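Local coordinates for protein phosphoacetylglucosamine mutase (Aspergillus lentulus, PDB 5O9X) that probably interconverts N-acetylglucosamine 6-phosphate and N-acetylglucosamine 1-phosphate, and is seen here with bound glucose 1,6-bisphosphate, at residues 41-46 with 143-148; 97-102 with 112-117. The protein carries 1 engineered substitution. All blocks are in the same frame, centred on the assembly; numbering follows the deposited sequence.

Contact 1: 41-46 with 143-148; sequences TVVYAV and GVLSAA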
loop_
_atom_site.group_PDB
_atom_site.type_symbol
_atom_site.label_atom_id
_atom_site.label_comp_id
_atom_site.label_asym_id
_atom_site.label_seq_id
_atom_site.Cartn_x
_atom_site.Cartn_y
_atom_site.Cartn_z
ATOM N N THR A 41 3.030 -24.327 4.485
ATOM C CA THR A 41 1.869 -24.949 3.865
ATOM C C THR A 41 0.958 -23.865 3.256
ATOM O O THR A 41 0.263 -24.097 2.262
ATOM C CB THR A 41 1.124 -25.867 4.821
ATOM O OG1 THR A 41 0.526 -25.129 5.903
ATOM C CG2 THR A 41 2.084 -26.907 5.410
ATOM N N VAL A 42 0.993 -22.681 3.862
ATOM C CA VAL A 42 0.240 -21.519 3.399
ATOM C C VAL A 42 0.692 -21.114 1.991
ATOM O O VAL A 42 -0.124 -20.937 1.085
ATOM C CB VAL A 42 0.388 -20.303 4.367
ATOM C CG1 VAL A 42 -0.342 -19.101 3.817
ATOM C CG2 VAL A 42 -0.268 -20.601 5.693
ATOM N N VAL A 43 1.991 -20.923 1.842
ATOM C CA VAL A 43 2.585 -20.526 0.591
ATOM C C VAL A 43 2.306 -21.615 -0.480
ATOM O O VAL A 43 2.057 -21.303 -1.668
ATOM C CB VAL A 43 4.115 -20.243 0.814
ATOM C CG1 VAL A 43 4.836 -20.032 -0.506
ATOM C CG2 VAL A 43 4.275 -19.000 1.751
ATOM N N TYR A 44 2.437 -22.873 -0.057
ATOM C CA TYR A 44 2.149 -23.993 -0.977
ATOM C C TYR A 44 0.702 -23.857 -1.467
ATOM O O TYR A 44 0.457 -23.933 -2.654
ATOM C CB TYR A 44 2.346 -25.336 -0.246
ATOM C CG TYR A 44 2.251 -26.499 -1.176
ATOM C CD1 TYR A 44 3.308 -26.807 -2.023
ATOM C CD2 TYR A 44 1.051 -27.206 -1.293
ATOM C CE1 TYR A 44 3.206 -27.853 -2.938
ATOM C CE2 TYR A 44 0.940 -28.274 -2.198
ATOM C CZ TYR A 44 2.017 -28.593 -2.994
ATOM O OH TYR A 44 1.899 -29.625 -3.909
ATOM N N ALA A 45 -0.235 -23.615 -0.555
ATOM C CA ALA A 45 -1.650 -23.374 -0.898
ATOM C C ALA A 45 -1.838 -22.204 -1.876
ATOM O O ALA A 45 -2.617 -22.263 -2.881
ATOM C CB ALA A 45 -2.446 -23.100 0.372
ATOM N N VAL A 46 -1.114 -21.121 -1.588
ATOM C CA VAL A 46 -1.159 -19.966 -2.488
ATOM C C VAL A 46 -0.671 -20.282 -3.931
ATOM O O VAL A 46 -1.215 -19.727 -4.894
ATOM C CB VAL A 46 -0.408 -18.741 -1.866
ATOM C CG1 VAL A 46 -0.316 -17.611 -2.879
ATOM C CG2 VAL A 46 -1.182 -18.228 -0.641
ATOM N N GLY A 143 11.113 -21.361 -2.713
ATOM C CA GLY A 143 11.246 -22.843 -2.912
ATOM C C GLY A 143 9.906 -23.556 -2.839
ATOM O O GLY A 143 9.576 -24.385 -3.698
ATOM N N VAL A 144 9.110 -23.229 -1.813
ATOM C CA VAL A 144 7.799 -23.882 -1.613
ATOM C C VAL A 144 6.855 -23.495 -2.726
ATOM O O VAL A 144 6.155 -24.390 -3.344
ATOM C CB VAL A 144 7.142 -23.527 -0.241
ATOM C CG1 VAL A 144 5.727 -24.158 -0.141
ATOM C CG2 VAL A 144 8.007 -23.927 0.962
ATOM N N LEU A 145 6.760 -22.172 -2.970
ATOM C CA LEU A 145 5.974 -21.667 -4.098
ATOM C C LEU A 145 6.291 -22.371 -5.436
ATOM O O LEU A 145 5.355 -22.804 -6.199
ATOM C CB LEU A 145 6.133 -20.136 -4.235
ATOM C CG LEU A 145 5.267 -19.425 -5.251
ATOM C CD1 LEU A 145 3.800 -19.579 -4.850
ATOM C CD2 LEU A 145 5.663 -17.922 -5.220
ATOM N N SER A 146 7.583 -22.455 -5.722
ATOM C CA SER A 146 8.106 -23.150 -6.917
ATOM C C SER A 146 7.656 -24.611 -6.973
ATOM O O SER A 146 7.289 -25.076 -8.041
ATOM C CB SER A 146 9.640 -23.096 -6.876
ATOM O OG SER A 146 10.041 -21.728 -7.027
ATOM N N ALA A 147 7.764 -25.312 -5.850
ATOM C CA ALA A 147 7.250 -26.678 -5.688
ATOM C C ALA A 147 5.762 -26.821 -6.015
ATOM O O ALA A 147 5.433 -27.745 -6.777
ATOM C CB ALA A 147 7.633 -27.303 -4.320
ATOM N N ALA A 148 4.888 -25.923 -5.503
ATOM C CA ALA A 148 3.468 -25.872 -5.900
ATOM C C ALA A 148 3.263 -25.655 -7.392
ATOM O O ALA A 148 2.544 -26.409 -8.004
ATOM C CB ALA A 148 2.653 -24.809 -5.099
#

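Contact 2: 97-102 with 112-117; sequences TKLANA and DELVKE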
loop_
_atom_site.group_PDB
_atom_site.type_symbol
_atom_site.label_atom_id
_atom_site.label_comp_id
_atom_site.label_asym_id
_atom_site.label_seq_id
_atom_site.Cartn_x
_atom_site.Cartn_y
_atom_site.Cartn_z
ATOM N N THR A 97 -8.297 -19.078 1.483
ATOM C CA THR A 97 -8.381 -19.448 2.887
ATOM C C THR A 97 -8.818 -20.913 3.023
ATOM O O THR A 97 -8.391 -21.620 3.950
ATOM C CB THR A 97 -9.366 -18.497 3.597
ATOM O OG1 THR A 97 -8.908 -17.170 3.441
ATOM C CG2 THR A 97 -9.569 -18.803 5.070
ATOM N N LYS A 98 -9.608 -21.399 2.050
ATOM C CA LYS A 98 -10.025 -22.812 2.099
ATOM C C LYS A 98 -8.802 -23.679 1.793
ATOM O O LYS A 98 -8.554 -24.657 2.480
ATOM C CB LYS A 98 -11.147 -23.018 1.084
ATOM C CG LYS A 98 -11.707 -24.438 1.019
ATOM C CD LYS A 98 -12.402 -24.671 -0.326
ATOM C CE LYS A 98 -13.798 -24.054 -0.390
ATOM N NZ LYS A 98 -14.797 -25.051 0.082
ATOM N N LEU A 99 -8.015 -23.326 0.773
ATOM C CA LEU A 99 -6.837 -24.113 0.493
ATOM C C LEU A 99 -5.847 -24.070 1.662
ATOM O O LEU A 99 -5.255 -25.099 2.029
ATOM C CB LEU A 99 -6.139 -23.687 -0.812
ATOM C CG LEU A 99 -6.778 -24.092 -2.127
ATOM C CD1 LEU A 99 -6.257 -23.212 -3.265
ATOM C CD2 LEU A 99 -6.495 -25.584 -2.394
ATOM N N ALA A 100 -5.699 -22.894 2.267
ATOM C CA ALA A 100 -4.700 -22.734 3.352
ATOM C C ALA A 100 -5.109 -23.488 4.615
ATOM O O ALA A 100 -4.251 -23.889 5.411
ATOM C CB ALA A 100 -4.493 -21.264 3.664
ATOM N N ASN A 101 -6.424 -23.661 4.819
ATOM C CA ASN A 101 -6.916 -24.387 5.996
ATOM C C ASN A 101 -7.205 -25.898 5.761
ATOM O O ASN A 101 -7.503 -26.626 6.714
ATOM C CB ASN A 101 -8.093 -23.652 6.646
ATOM C CG ASN A 101 -7.654 -22.323 7.258
ATOM O OD1 ASN A 101 -8.072 -21.255 6.813
ATOM N ND2 ASN A 101 -6.769 -22.381 8.238
ATOM N N ALA A 102 -7.091 -26.351 4.515
ATOM C CA ALA A 102 -7.261 -27.776 4.184
ATOM C C ALA A 102 -6.192 -28.618 4.873
ATOM O O ALA A 102 -4.982 -28.250 4.812
ATOM C CB ALA A 102 -7.141 -27.982 2.697
ATOM N N ASP A 112 -9.544 -29.917 -6.526
ATOM C CA ASP A 112 -10.619 -30.345 -7.469
ATOM C C ASP A 112 -11.991 -29.777 -7.128
ATOM O O ASP A 112 -12.748 -29.358 -8.029
ATOM C CB ASP A 112 -10.686 -31.873 -7.599
ATOM C CG ASP A 112 -9.576 -32.422 -8.478
ATOM O OD1 ASP A 112 -9.377 -31.866 -9.606
ATOM O OD2 ASP A 112 -8.908 -33.396 -8.030
ATOM N N GLU A 113 -12.285 -29.695 -5.826
ATOM C CA GLU A 113 -13.529 -29.114 -5.361
ATOM C C GLU A 113 -13.588 -27.677 -5.901
ATOM O O GLU A 113 -14.614 -27.238 -6.464
ATOM C CB GLU A 113 -13.510 -29.171 -3.847
ATOM C CG GLU A 113 -14.779 -28.869 -3.096
ATOM C CD GLU A 113 -14.525 -28.755 -1.588
ATOM O OE1 GLU A 113 -13.824 -29.628 -0.983
ATOM O OE2 GLU A 113 -15.025 -27.770 -1.010
ATOM N N LEU A 114 -12.443 -26.975 -5.833
ATOM C CA LEU A 114 -12.370 -25.608 -6.343
ATOM C C LEU A 114 -12.502 -25.496 -7.827
ATOM O O LEU A 114 -13.154 -24.533 -8.309
ATOM C CB LEU A 114 -11.127 -24.849 -5.829
ATOM C CG LEU A 114 -11.247 -24.355 -4.400
ATOM C CD1 LEU A 114 -9.899 -23.811 -3.865
ATOM C CD2 LEU A 114 -12.346 -23.315 -4.244
ATOM N N VAL A 115 -11.908 -26.422 -8.575
ATOM C CA VAL A 115 -12.046 -26.285 -10.028
ATOM C C VAL A 115 -13.537 -26.365 -10.488
ATOM O O VAL A 115 -13.950 -25.611 -11.385
ATOM C CB VAL A 115 -11.053 -27.154 -10.867
ATOM C CG1 VAL A 115 -9.901 -27.696 -10.052
ATOM C CG2 VAL A 115 -11.713 -28.263 -11.682
ATOM N N LYS A 116 -14.314 -27.232 -9.819
ATOM C CA LYS A 116 -15.785 -27.392 -10.022
ATOM C C LYS A 116 -16.540 -26.152 -9.634
ATOM O O LYS A 116 -17.347 -25.655 -10.422
ATOM C CB LYS A 116 -16.365 -28.573 -9.221
ATOM C CG LYS A 116 -16.470 -29.883 -9.996
ATOM C CD LYS A 116 -16.182 -31.078 -9.075
ATOM C CE LYS A 116 -15.851 -32.362 -9.836
ATOM N NZ LYS A 116 -17.021 -33.280 -9.968
ATOM N N GLU A 117 -16.271 -25.641 -8.428
ATOM C CA GLU A 117 -17.003 -24.516 -7.916
ATOM C C GLU A 117 -16.698 -23.240 -8.752
ATOM O O GLU A 117 -17.608 -22.501 -9.160
ATOM C CB GLU A 117 -16.716 -24.344 -6.423
ATOM C CG GLU A 117 -17.300 -23.054 -5.830
ATOM C CD GLU A 117 -17.083 -22.885 -4.318
ATOM O OE1 GLU A 117 -16.364 -23.719 -3.666
ATOM O OE2 GLU A 117 -17.646 -21.892 -3.778
#

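Contact 1: 41-46 with 143-148
Two helices of the α/β/α domain I of the phosphohexomutase fold meet here, Y44 of 40-56 lying against A148 of 138-151. They run in roughly the same direction; the axes of segments 41-46 and 143-148 approach to 7.9 Å and cross at -39°. A148 sets its CB over one face of the Y44 ring in a CH-π contact, 4.1 Å from the centroid, and the same methyl lies 3.4 Å from Y44 O. The ring reaches across because CG is anti to the backbone N (chi1 -172°), which sends it along the flank of the partner helix, with Y44 CE1 3.6 Å from A148 N. One turn back, V144 points its CG1 branch into the 41-46 backbone, 3.5 Å from Y44 N. Beside it V43 lays CG1 against L145 CB at 3.9 Å, the two side chains crossing at about a right angle. The side chains meet through carbon contacts, some of them against the partner's backbone; the phenol finds its polar partner elsewhere: Y44 OH is hydrogen-bonded to I10 O of helix 4-14, whose A13 and A14 also touch the tyrosine. V43 packs on V78 of strand 75-81, joining the pair to the domain's mixed sheet.

Contact 2: 97-102 with 112-117
K98 reaches over the L99-L114 leucine pair to E113 where two consecutive helices of domain I, 91-101 and 107-118, form an antiparallel helical hairpin. The short segments run at 167° to one another with axes 11.6 Å apart, so side chains rather than backbones bridge the gap. Deeper in the interface L99 and L114 meet obliquely: the CD1 methyl of L114 sits 3.6 Å from L99 CG and 3.7 Å from L99 CD1, touching the branch point and one arm of the other leucine. K98 and L114 run alongside one another, pointing opposite ways, and the second methyl of L114, CD2, lies 4.1 Å from K98 CD, so one leucine serves both an apolar and an amphipathic neighbour. This leucine pair is backed by helix 40-56, where L99 rests on A45 and L49, and L114 on L52. Toward the solvent side K98 starts with CG anti to the backbone N (chi1 -179°), then bends at chi3 and chi4 to bring its ammonium to E113, whose extended chain it crosses at about a right angle. E117 also faces the lysine, its OE1 4.3 Å from K98 NZ, beyond salt-bridge range but close enough that its charge would probably favour the protonated amine. In the salt bridge itself, K98 NZ donates to E113 OE2 at 2.9 Å, meeting that oxygen nearly along its C-O bond.

Both contacts belong to domain I, their centres about 15 Å apart and on the same side of the chain's centre. Along the chain, helix 40-56 comes first, the hairpin of contact 2 follows, and helix 138-151 returns to complete contact 1. Helix 40-56 joins the two: residues 41-46 pack on 143-148, while A45 presents its CB to helix 91-101, 3.8 Å from A100 CA. The hairpin is thus layered outside a helix that also packs on strands 32-35 and 75-81 of the mixed sheet. Contact 1, the more buried, joins helices far apart in sequence, while contact 2 closes a local hairpin; helix 40-56 connects the two within the domain.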